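Side-chain contacts in protein (GYP1P) (PDB 1FKM), which stimulates, through its TBC-type Rab-GAP domain, GTP hydrolysis by Ypt/Rab GTPases of yeast membrane traffic, supplying an arginine and a glutamine finger in trans: residues K66-S71 / D177-L182; H88-D93 / R115-W120; P102-K107 / F140-L145; Q110-R115 / D173-T178. All coordinates share one frame; numbering follows the deposited sequence.

Interaction 1 of 4, residues K66-S71 / D177-L182; sequences KEYRDS and DTFWCL
The indole of Trp180 meets Glu67 at its edge, close to the ring plane, while one of its faces carries the neighbouring ring of Phe179, whose CE2 lies 3.6 Å above that plane and toward the rim. Phe179 in turn meets Tyr68, whose ring is approached at its edge by Phe179 CD2; the two planes stand 45° apart, an oblique pairing with centroids 5.7 Å from each other. The shortest apolar approach joins Tyr68 CD1 to Phe179 CD2 at 3.9 Å. Glu67 is stretched out, with CG opposite the backbone N (chi1 -164°), and this brings the carboxylate across the benzo edge of the indole, OE2 standing 3.2 Å from Trp180 CH2. With an alanine at Glu67, the CZ2–CH2 edge of Trp180 would probably lose its carboxylate cover and lie more open to solvent. The polar ends of the two aromatic residues Trp180 and Tyr68 find partners outside the contact: Trp180 NE1 donates to Lys64 O, and Tyr68 OH is hydrogen-bonded to Glu175 OE1. Beyond the rings, Leu119 of helix 107-123 packs on both Tyr68 and Phe179. The axes of segments 66-71 and 177-182 pass 10.3 Å apart at 92°, so the aromatic groups fill a nearly perpendicular crossing there, on helices 57-74 and 168-186, an interior joint of the all-helical TBC fold of this Rab-GAP domain.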
# COMPACT_ATOMS: atom_id res chain seq x y z
N LYS A 66 -8.76 -2.73 21.39
CA LYS A 66 -8.96 -3.77 22.40
C LYS A 66 -9.21 -5.10 21.69
O LYS A 66 -8.75 -6.15 22.15
CB LYS A 66 -10.15 -3.41 23.29
CG LYS A 66 -10.43 -4.44 24.38
CD LYS A 66 -11.63 -4.02 25.22
CE LYS A 66 -11.94 -5.07 26.28
NZ LYS A 66 -12.30 -6.38 25.67
N GLU A 67 -9.95 -5.06 20.58
CA GLU A 67 -10.25 -6.27 19.82
C GLU A 67 -8.98 -6.88 19.25
O GLU A 67 -8.82 -8.10 19.23
CB GLU A 67 -11.21 -5.94 18.67
CG GLU A 67 -11.88 -7.16 18.06
CD GLU A 67 -12.71 -6.84 16.83
OE1 GLU A 67 -13.21 -5.70 16.72
OE2 GLU A 67 -12.86 -7.73 15.97
N TYR A 68 -8.07 -6.03 18.77
CA TYR A 68 -6.80 -6.50 18.23
C TYR A 68 -6.07 -7.28 19.32
O TYR A 68 -5.64 -8.41 19.10
CB TYR A 68 -5.94 -5.31 17.80
CG TYR A 68 -4.53 -5.70 17.41
CD1 TYR A 68 -4.28 -6.36 16.21
CD2 TYR A 68 -3.46 -5.42 18.26
CE1 TYR A 68 -2.99 -6.75 15.86
CE2 TYR A 68 -2.15 -5.80 17.91
CZ TYR A 68 -1.93 -6.47 16.71
OH TYR A 68 -0.67 -6.87 16.36
N ARG A 69 -5.95 -6.66 20.48
CA ARG A 69 -5.28 -7.26 21.63
C ARG A 69 -5.89 -8.60 22.03
O ARG A 69 -5.18 -9.59 22.19
CB ARG A 69 -5.33 -6.30 22.83
CG ARG A 69 -4.45 -5.06 22.71
CD ARG A 69 -4.60 -4.18 23.95
NE ARG A 69 -3.59 -3.13 24.03
CZ ARG A 69 -3.57 -2.03 23.27
NH1 ARG A 69 -4.51 -1.84 22.36
NH2 ARG A 69 -2.60 -1.13 23.43
N ASP A 70 -7.22 -8.62 22.18
CA ASP A 70 -7.92 -9.84 22.55
C ASP A 70 -7.73 -10.94 21.52
O ASP A 70 -7.50 -12.10 21.87
CB ASP A 70 -9.41 -9.58 22.74
CG ASP A 70 -9.70 -8.60 23.86
OD1 ASP A 70 -8.89 -8.50 24.80
OD2 ASP A 70 -10.76 -7.94 23.80
N SER A 71 -7.83 -10.58 20.25
CA SER A 71 -7.67 -11.55 19.17
C SER A 71 -6.28 -12.17 19.19
O SER A 71 -6.11 -13.37 19.00
CB SER A 71 -7.91 -10.89 17.82
OG SER A 71 -9.25 -10.43 17.71
N ASP A 177 -4.16 -0.37 14.56
CA ASP A 177 -4.59 0.49 13.46
C ASP A 177 -4.06 -0.04 12.13
O ASP A 177 -4.79 -0.09 11.14
CB ASP A 177 -4.10 1.92 13.67
CG ASP A 177 -4.74 2.61 14.87
OD1 ASP A 177 -5.67 2.03 15.48
OD2 ASP A 177 -4.32 3.74 15.19
N THR A 178 -2.79 -0.43 12.12
CA THR A 178 -2.15 -0.95 10.91
C THR A 178 -2.88 -2.21 10.45
O THR A 178 -3.20 -2.37 9.27
CB THR A 178 -0.66 -1.26 11.18
OG1 THR A 178 -0.00 -0.05 11.59
CG2 THR A 178 0.02 -1.79 9.92
N PHE A 179 -3.14 -3.11 11.40
CA PHE A 179 -3.84 -4.37 11.12
C PHE A 179 -5.23 -4.17 10.51
O PHE A 179 -5.58 -4.80 9.50
CB PHE A 179 -3.97 -5.18 12.42
CG PHE A 179 -4.93 -6.32 12.31
CD1 PHE A 179 -4.59 -7.48 11.61
CD2 PHE A 179 -6.21 -6.24 12.87
CE1 PHE A 179 -5.50 -8.53 11.47
CE2 PHE A 179 -7.13 -7.28 12.74
CZ PHE A 179 -6.77 -8.43 12.03
N TRP A 180 -6.04 -3.33 11.14
CA TRP A 180 -7.39 -3.10 10.63
C TRP A 180 -7.39 -2.39 9.27
O TRP A 180 -8.28 -2.63 8.45
CB TRP A 180 -8.22 -2.27 11.63
CG TRP A 180 -8.53 -3.01 12.90
CD1 TRP A 180 -8.11 -2.69 14.16
CD2 TRP A 180 -9.33 -4.19 13.03
NE1 TRP A 180 -8.60 -3.60 15.06
CE2 TRP A 180 -9.35 -4.53 14.40
CE3 TRP A 180 -10.03 -5.00 12.12
CZ2 TRP A 180 -10.05 -5.65 14.89
CZ3 TRP A 180 -10.73 -6.11 12.61
CH2 TRP A 180 -10.73 -6.42 13.98
N CYS A 181 -6.42 -1.52 9.04
CA CYS A 181 -6.34 -0.84 7.76
C CYS A 181 -5.82 -1.78 6.69
O CYS A 181 -6.27 -1.73 5.54
CB CYS A 181 -5.48 0.43 7.87
SG CYS A 181 -6.31 1.73 8.85
N LEU A 182 -4.87 -2.64 7.05
CA LEU A 182 -4.35 -3.61 6.09
C LEU A 182 -5.52 -4.51 5.71
O LEU A 182 -5.70 -4.88 4.55
CB LEU A 182 -3.26 -4.49 6.73
CG LEU A 182 -2.81 -5.70 5.90
CD1 LEU A 182 -2.12 -5.21 4.62
CD2 LEU A 182 -1.86 -6.56 6.71

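Interaction 2 of 4, residues H88-D93 / R115-W120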
# COMPACT_ATOMS: atom_id res chain seq x y z
N HIS A 88 5.98 -19.36 11.75
CA HIS A 88 7.34 -19.53 11.25
C HIS A 88 7.47 -19.13 9.78
O HIS A 88 8.51 -18.63 9.36
CB HIS A 88 7.79 -20.98 11.48
CG HIS A 88 8.08 -21.29 12.91
ND1 HIS A 88 7.86 -22.53 13.47
CD2 HIS A 88 8.56 -20.51 13.91
CE1 HIS A 88 8.20 -22.50 14.75
NE2 HIS A 88 8.63 -21.29 15.04
N GLN A 89 6.41 -19.34 9.02
CA GLN A 89 6.40 -18.97 7.61
C GLN A 89 6.56 -17.45 7.49
O GLN A 89 7.23 -16.95 6.58
CB GLN A 89 5.09 -19.44 6.98
CG GLN A 89 4.76 -18.85 5.64
CD GLN A 89 3.43 -19.38 5.12
OE1 GLN A 89 2.46 -19.49 5.87
NE2 GLN A 89 3.38 -19.69 3.83
N ILE A 90 5.94 -16.72 8.41
CA ILE A 90 6.02 -15.26 8.41
C ILE A 90 7.38 -14.80 8.92
O ILE A 90 7.93 -13.80 8.47
CB ILE A 90 4.91 -14.66 9.29
CG1 ILE A 90 3.55 -14.94 8.65
CG2 ILE A 90 5.13 -13.16 9.47
CD1 ILE A 90 2.40 -14.61 9.55
N GLU A 91 7.90 -15.55 9.88
CA GLU A 91 9.19 -15.27 10.50
C GLU A 91 10.29 -15.28 9.44
O GLU A 91 11.28 -14.56 9.54
CB GLU A 91 9.48 -16.34 11.55
CG GLU A 91 10.81 -16.21 12.25
CD GLU A 91 11.13 -17.43 13.08
OE1 GLU A 91 10.27 -17.84 13.90
OE2 GLU A 91 12.24 -17.99 12.91
N ILE A 92 10.11 -16.12 8.42
CA ILE A 92 11.07 -16.23 7.34
C ILE A 92 11.10 -14.99 6.43
O ILE A 92 12.15 -14.65 5.89
CB ILE A 92 10.76 -17.48 6.48
CG1 ILE A 92 11.01 -18.74 7.31
CG2 ILE A 92 11.61 -17.49 5.22
CD1 ILE A 92 10.60 -20.03 6.63
N ASP A 93 9.97 -14.32 6.29
CA ASP A 93 9.91 -13.13 5.43
C ASP A 93 10.12 -11.78 6.11
O ASP A 93 10.63 -10.85 5.49
CB ASP A 93 8.58 -13.10 4.68
CG ASP A 93 8.57 -14.02 3.48
OD1 ASP A 93 9.57 -14.73 3.26
OD2 ASP A 93 7.55 -14.04 2.75
N ARG A 115 3.39 -9.92 14.37
CA ARG A 115 2.07 -10.06 14.99
C ARG A 115 0.94 -9.63 14.06
O ARG A 115 -0.10 -10.30 13.96
CB ARG A 115 2.00 -9.26 16.29
CG ARG A 115 2.90 -9.78 17.41
CD ARG A 115 2.62 -9.06 18.72
NE ARG A 115 3.20 -7.72 18.78
CZ ARG A 115 4.43 -7.45 19.22
NH1 ARG A 115 5.22 -8.43 19.64
NH2 ARG A 115 4.86 -6.19 19.26
N ILE A 116 1.13 -8.50 13.39
CA ILE A 116 0.12 -7.99 12.47
C ILE A 116 -0.18 -8.99 11.35
O ILE A 116 -1.34 -9.32 11.08
CB ILE A 116 0.57 -6.66 11.83
CG1 ILE A 116 0.64 -5.57 12.90
CG2 ILE A 116 -0.40 -6.26 10.72
CD1 ILE A 116 1.32 -4.27 12.44
N LEU A 117 0.87 -9.48 10.70
CA LEU A 117 0.70 -10.41 9.60
C LEU A 117 0.17 -11.75 10.07
O LEU A 117 -0.62 -12.39 9.38
CB LEU A 117 2.02 -10.61 8.86
CG LEU A 117 2.54 -9.34 8.17
CD1 LEU A 117 3.88 -9.63 7.52
CD2 LEU A 117 1.54 -8.87 7.13
N TYR A 118 0.61 -12.18 11.25
CA TYR A 118 0.16 -13.46 11.79
C TYR A 118 -1.34 -13.42 12.03
O TYR A 118 -2.06 -14.34 11.64
CB TYR A 118 0.89 -13.76 13.11
CG TYR A 118 0.45 -15.04 13.76
CD1 TYR A 118 0.69 -16.28 13.16
CD2 TYR A 118 -0.23 -15.02 14.98
CE1 TYR A 118 0.27 -17.47 13.76
CE2 TYR A 118 -0.66 -16.21 15.59
CZ TYR A 118 -0.40 -17.43 14.97
OH TYR A 118 -0.85 -18.59 15.56
N LEU A 119 -1.82 -12.36 12.67
CA LEU A 119 -3.24 -12.23 12.96
C LEU A 119 -4.07 -12.21 11.68
O LEU A 119 -5.13 -12.84 11.60
CB LEU A 119 -3.53 -10.98 13.79
CG LEU A 119 -5.00 -10.82 14.19
CD1 LEU A 119 -5.46 -12.05 14.98
CD2 LEU A 119 -5.18 -9.55 15.02
N TRP A 120 -3.61 -11.47 10.67
CA TRP A 120 -4.35 -11.42 9.41
C TRP A 120 -4.37 -12.80 8.77
O TRP A 120 -5.41 -13.25 8.26
CB TRP A 120 -3.70 -10.43 8.44
CG TRP A 120 -4.50 -10.28 7.16
CD1 TRP A 120 -5.50 -9.39 6.92
CD2 TRP A 120 -4.40 -11.11 6.00
NE1 TRP A 120 -6.03 -9.60 5.67
CE2 TRP A 120 -5.38 -10.65 5.08
CE3 TRP A 120 -3.59 -12.19 5.63
CZ2 TRP A 120 -5.57 -11.25 3.83
CZ3 TRP A 120 -3.78 -12.78 4.39
CH2 TRP A 120 -4.76 -12.30 3.50
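Ile90 reaches across to the backbone of Leu117 and Tyr118, and its conformation explains how a single side chain can bridge two helices. CG1 lies opposite the carbonyl carbon (chi1 -67°), and the chain is extended beyond it (chi2 170°), which carries CD1 outward to the surface of helix 107-123. There the methyl meets main chain before side chain: Ile90 CD1 comes to 3.4 Å from Tyr118 CA and 3.7 Å from Leu117 C. The other branch, CG2, is turned opposite the backbone N of Ile90 and rests against Leu117 CB at 4.1 Å.

On the receiving helix, the ring of Tyr118 swings opposite its backbone N (chi1 178°). Ile90 CD1 lies 4.0 Å from Tyr118 CB, and with the ring turned this way it stands at the ring's edge, near its plane. No hydrogen bond crosses between the segments, and all three touching residues are buried; the contact is purely apolar in its side-chain part, with the closest CA atoms, those of Ile90 and Tyr118, 7.0 Å apart.

Around this point, Tyr118 makes an edge-to-face pair with Trp87, and Leu117 packs on Ile133 and Asn134 of helix 133-145. Ile90 seats helix 83-93 on helix 107-123 just before the chain turns to the arginine finger Arg96, whose side chain is about 10 Å from that of Ile90. Helices 57-74 and 168-186 pack against other residues of the same helix 107-123.

Interaction 3 of 4, residues P102-K107 / F140-L145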
# COMPACT_ATOMS: atom_id res chain seq x y z
N PRO A 102 16.41 1.06 7.02
CA PRO A 102 16.82 0.77 8.39
C PRO A 102 15.70 0.41 9.36
O PRO A 102 15.83 -0.51 10.17
CB PRO A 102 17.56 2.04 8.80
CG PRO A 102 18.18 2.48 7.52
CD PRO A 102 17.04 2.30 6.54
N LEU A 103 14.61 1.16 9.29
CA LEU A 103 13.47 0.94 10.17
C LEU A 103 13.09 -0.54 10.29
O LEU A 103 12.80 -1.03 11.38
CB LEU A 103 12.25 1.72 9.64
CG LEU A 103 10.94 1.53 10.40
CD1 LEU A 103 11.06 2.18 11.78
CD2 LEU A 103 9.78 2.16 9.62
N TYR A 104 13.12 -1.25 9.17
CA TYR A 104 12.71 -2.64 9.17
C TYR A 104 13.66 -3.67 9.76
O TYR A 104 13.30 -4.84 9.87
CB TYR A 104 12.24 -3.02 7.76
CG TYR A 104 11.08 -2.13 7.33
CD1 TYR A 104 9.78 -2.43 7.72
CD2 TYR A 104 11.31 -0.92 6.67
CE1 TYR A 104 8.73 -1.54 7.48
CE2 TYR A 104 10.27 -0.02 6.42
CZ TYR A 104 8.98 -0.34 6.84
OH TYR A 104 7.95 0.57 6.65
N GLN A 105 14.84 -3.24 10.18
CA GLN A 105 15.76 -4.19 10.79
C GLN A 105 15.67 -4.11 12.31
O GLN A 105 16.21 -4.96 13.01
CB GLN A 105 17.20 -3.95 10.34
CG GLN A 105 17.48 -4.41 8.92
CD GLN A 105 17.12 -3.37 7.88
OE1 GLN A 105 17.76 -2.32 7.80
NE2 GLN A 105 16.10 -3.64 7.07
N PHE A 106 14.99 -3.09 12.83
CA PHE A 106 14.84 -2.96 14.27
C PHE A 106 13.97 -4.10 14.76
O PHE A 106 12.96 -4.44 14.14
CB PHE A 106 14.19 -1.62 14.62
CG PHE A 106 15.08 -0.43 14.40
CD1 PHE A 106 16.35 -0.38 14.98
CD2 PHE A 106 14.66 0.63 13.61
CE1 PHE A 106 17.18 0.73 14.77
CE2 PHE A 106 15.48 1.74 13.40
CZ PHE A 106 16.74 1.78 13.98
N LYS A 107 14.36 -4.71 15.88
CA LYS A 107 13.61 -5.84 16.43
C LYS A 107 12.18 -5.48 16.82
O LYS A 107 11.28 -6.31 16.69
CB LYS A 107 14.33 -6.44 17.63
CG LYS A 107 15.44 -7.40 17.25
CD LYS A 107 14.90 -8.58 16.45
CE LYS A 107 16.01 -9.52 16.02
NZ LYS A 107 15.50 -10.64 15.18
N PHE A 140 1.43 1.53 5.44
CA PHE A 140 0.50 1.85 6.52
C PHE A 140 1.27 1.99 7.83
O PHE A 140 1.11 2.97 8.56
CB PHE A 140 -0.53 0.74 6.71
CG PHE A 140 -1.64 0.74 5.70
CD1 PHE A 140 -2.39 1.89 5.48
CD2 PHE A 140 -1.95 -0.41 4.98
CE1 PHE A 140 -3.43 1.90 4.56
CE2 PHE A 140 -2.99 -0.41 4.06
CZ PHE A 140 -3.73 0.74 3.85
N PHE A 141 2.10 0.98 8.12
CA PHE A 141 2.88 0.95 9.36
C PHE A 141 3.73 2.20 9.50
O PHE A 141 3.67 2.88 10.52
CB PHE A 141 3.80 -0.28 9.39
CG PHE A 141 4.56 -0.44 10.68
CD1 PHE A 141 3.93 -0.92 11.82
CD2 PHE A 141 5.90 -0.07 10.76
CE1 PHE A 141 4.61 -1.02 13.03
CE2 PHE A 141 6.59 -0.16 11.97
CZ PHE A 141 5.95 -0.64 13.11
N GLU A 142 4.51 2.48 8.46
CA GLU A 142 5.40 3.64 8.45
C GLU A 142 4.66 4.97 8.55
O GLU A 142 5.05 5.84 9.32
CB GLU A 142 6.25 3.59 7.18
CG GLU A 142 7.18 4.75 6.99
CD GLU A 142 8.20 4.49 5.91
OE1 GLU A 142 8.56 3.30 5.69
OE2 GLU A 142 8.65 5.46 5.29
N THR A 143 3.58 5.13 7.78
CA THR A 143 2.81 6.37 7.83
C THR A 143 2.13 6.56 9.19
O THR A 143 2.13 7.67 9.75
CB THR A 143 1.74 6.37 6.72
OG1 THR A 143 2.39 6.32 5.44
CG2 THR A 143 0.89 7.63 6.79
N PHE A 144 1.54 5.50 9.74
CA PHE A 144 0.89 5.62 11.03
C PHE A 144 1.90 5.90 12.14
O PHE A 144 1.58 6.52 13.15
CB PHE A 144 0.10 4.35 11.33
CG PHE A 144 -1.08 4.16 10.42
CD1 PHE A 144 -1.46 5.16 9.53
CD2 PHE A 144 -1.81 2.97 10.45
CE1 PHE A 144 -2.55 4.99 8.67
CE2 PHE A 144 -2.89 2.79 9.60
CZ PHE A 144 -3.26 3.80 8.71
N LEU A 145 3.14 5.45 11.94
CA LEU A 145 4.21 5.68 12.91
C LEU A 145 4.52 7.17 13.02
O LEU A 145 4.87 7.64 14.10
CB LEU A 145 5.50 4.98 12.47
CG LEU A 145 6.05 3.74 13.18
CD1 LEU A 145 7.39 3.38 12.54
CD2 LEU A 145 6.23 4.01 14.67
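Tyr104 comes in almost perpendicular to the side chain of Glu142, and a hydrogen bond joins them where they meet: Tyr104 OH donates to Glu142 OE1 over 3.0 Å. The carboxylate oxygen lies at the edge of the phenol, in the ring plane, and accepts through its anti lone pair, on the side away from OE2. Ring and carboxylate planes are turned 41° from each other. The hydroxyl also lies close to the aliphatic start of the acid, with Tyr104 OH 3.5 Å from Glu142 CB. Glu142 is extended, CG opposite the backbone N (chi1 177°), so that its oxygen projects from the helix to the phenol. OE2 of Glu142 lies close to an oxygen of another acid, Glu158.

A different geometry governs the neighbouring leucines. Leu103 and Leu145 meet end on, methyl to methyl, with the two CD1 atoms 3.9 Å apart; Leu103 CD2 is almost as near, at 4.0 Å from Leu145 CD1. The contact therefore sets one polar bond beside a small apolar meeting, and all four residues are buried. A phenylalanine in place of Tyr104 would probably leave OE1 of Glu142 without this donor in a buried setting, and the carboxylate would be less firmly held in its rotation.

The 3-10 turn at 102-105 is thus tied to helix 133-145, shortly before helix 107-123 begins. Leu113 of that helix packs on Tyr104 and Val109 on Leu103, Met247 of helix 247-261 touches both Tyr104 and Glu142, and Leu174 of helix 168-186 lies against Leu145.

Interaction 4 of 4, residues Q110-R115 / D173-T178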
# COMPACT_ATOMS: atom_id res chain seq x y z
N GLN A 110 10.24 -5.60 13.61
CA GLN A 110 10.06 -6.97 13.14
C GLN A 110 8.99 -7.70 13.95
O GLN A 110 8.13 -8.38 13.39
CB GLN A 110 11.38 -7.73 13.20
CG GLN A 110 12.35 -7.36 12.09
CD GLN A 110 13.69 -8.05 12.22
OE1 GLN A 110 13.78 -9.15 12.77
NE2 GLN A 110 14.73 -7.43 11.69
N ASN A 111 9.04 -7.55 15.27
CA ASN A 111 8.06 -8.20 16.14
C ASN A 111 6.65 -7.65 15.92
O ASN A 111 5.67 -8.40 15.99
CB ASN A 111 8.46 -8.04 17.61
CG ASN A 111 9.77 -8.72 17.94
OD1 ASN A 111 10.06 -9.81 17.44
ND2 ASN A 111 10.57 -8.10 18.80
N SER A 112 6.54 -6.35 15.67
CA SER A 112 5.24 -5.74 15.44
C SER A 112 4.64 -6.26 14.13
O SER A 112 3.47 -6.64 14.10
CB SER A 112 5.35 -4.21 15.37
OG SER A 112 5.47 -3.64 16.66
N LEU A 113 5.43 -6.26 13.06
CA LEU A 113 4.94 -6.74 11.77
C LEU A 113 4.61 -8.23 11.83
O LEU A 113 3.67 -8.69 11.19
CB LEU A 113 5.98 -6.47 10.67
CG LEU A 113 6.25 -4.98 10.40
CD1 LEU A 113 7.23 -4.83 9.23
CD2 LEU A 113 4.94 -4.25 10.09
N GLN A 114 5.38 -8.98 12.61
CA GLN A 114 5.15 -10.41 12.76
C GLN A 114 3.74 -10.65 13.31
O GLN A 114 2.98 -11.48 12.79
CB GLN A 114 6.20 -11.00 13.71
CG GLN A 114 5.99 -12.46 14.14
CD GLN A 114 6.32 -13.47 13.06
OE1 GLN A 114 7.29 -13.31 12.31
NE2 GLN A 114 5.53 -14.54 12.99
N ARG A 115 3.39 -9.92 14.37
CA ARG A 115 2.07 -10.06 14.99
C ARG A 115 0.94 -9.63 14.06
O ARG A 115 -0.10 -10.30 13.96
CB ARG A 115 2.00 -9.26 16.29
CG ARG A 115 2.90 -9.78 17.41
CD ARG A 115 2.62 -9.06 18.72
NE ARG A 115 3.20 -7.72 18.78
CZ ARG A 115 4.43 -7.45 19.22
NH1 ARG A 115 5.22 -8.43 19.64
NH2 ARG A 115 4.86 -6.19 19.26
N ASP A 173 -1.19 -0.05 19.95
CA ASP A 173 -2.27 0.73 19.33
C ASP A 173 -1.94 0.90 17.84
O ASP A 173 -2.81 0.81 16.99
CB ASP A 173 -2.39 2.12 19.94
CG ASP A 173 -2.93 2.10 21.36
OD1 ASP A 173 -3.59 1.12 21.75
OD2 ASP A 173 -2.69 3.10 22.08
N LEU A 174 -0.67 1.18 17.55
CA LEU A 174 -0.18 1.36 16.19
C LEU A 174 -0.40 0.06 15.40
O LEU A 174 -0.86 0.08 14.26
CB LEU A 174 1.31 1.72 16.20
CG LEU A 174 2.05 1.68 14.85
CD1 LEU A 174 1.52 2.78 13.94
CD2 LEU A 174 3.54 1.84 15.07
N GLU A 175 -0.06 -1.06 16.04
CA GLU A 175 -0.22 -2.38 15.44
C GLU A 175 -1.68 -2.63 15.07
O GLU A 175 -1.98 -3.13 13.99
CB GLU A 175 0.24 -3.47 16.41
CG GLU A 175 1.75 -3.70 16.44
CD GLU A 175 2.17 -4.70 17.50
OE1 GLU A 175 1.42 -5.68 17.75
OE2 GLU A 175 3.26 -4.53 18.08
N ALA A 176 -2.58 -2.29 15.99
CA ALA A 176 -4.01 -2.48 15.77
C ALA A 176 -4.51 -1.66 14.58
O ALA A 176 -5.19 -2.17 13.69
CB ALA A 176 -4.78 -2.11 17.04
N ASP A 177 -4.16 -0.37 14.56
CA ASP A 177 -4.59 0.49 13.46
C ASP A 177 -4.06 -0.04 12.13
O ASP A 177 -4.79 -0.09 11.14
CB ASP A 177 -4.10 1.92 13.67
CG ASP A 177 -4.74 2.61 14.87
OD1 ASP A 177 -5.67 2.03 15.48
OD2 ASP A 177 -4.32 3.74 15.19
N THR A 178 -2.79 -0.43 12.12
CA THR A 178 -2.15 -0.95 10.91
C THR A 178 -2.88 -2.21 10.45
O THR A 178 -3.20 -2.37 9.27
CB THR A 178 -0.66 -1.26 11.18
OG1 THR A 178 -0.00 -0.05 11.59
CG2 THR A 178 0.02 -1.79 9.92
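Arg115 and Glu175 form a bidentate salt bridge in which NE and NH2 of the guanidinium each take one carboxylate oxygen. Arg115 NE donates to Glu175 OE1 over 2.9 Å, nearly straight at 172°, and Arg115 NH2 reaches Glu175 OE2 over 2.6 Å. Both oxygens are met on their syn sides and lie near the guanidinium plane, although the two flat groups are turned 29° from each other. A bend in the arginine chain (chi3 -77°) folds the guanidinium back over its own helix, where Asn111 O sits 3.5 Å above the centre of one face. From the same helix Ser112 brings OG to 2.8 Å from Glu175 OE2; its proton has a second possible acceptor in Ser108 O.

The aliphatic part of Glu175 also touches the serine, Glu175 CG lying 3.8 Å from Ser112 CB. The segments come near here, with CA atoms of Ser112 and Glu175 6.4 Å apart. Tyr68 of helix 57-74, the second partner of Glu175 OE1, packs against Arg115.

The chemistry is that of a buried acid given a matching charge. Two arginine bonds fix the rotation of the carboxylate, and the added tyrosine bond leaves neither oxygen to the arginine alone; such surroundings would be expected to favour the ionised form of Glu175, and they join helices 107-123, 168-186 and 57-74 through one polar group.

Interactions 1 and 4 both use helix 168-186, their centres about 8 Å apart, and are coupled directly: Tyr68 OH lies 2.8 Å from Glu175 OE1, and Arg69 NH2 forms a salt bridge to Asp173 OD1. Interaction 2 shares Arg115 with interaction 4 and meets interaction 1 where Phe179 CZ stands 3.6 Å from Leu119 CD2. Interaction 3 joins interaction 4 where Phe144 CB lies 3.4 Å from Leu174 CD1. Interactions 2 and 3 are nearest the catalytic fingers: Leu117 is about 9 Å from Gln131, and Tyr104 equally far from Arg96, side chain to side chain. Asp93, on the segment of interaction 2, forms a salt bridge with Arg96 and a weak hydrogen bond with Gln131.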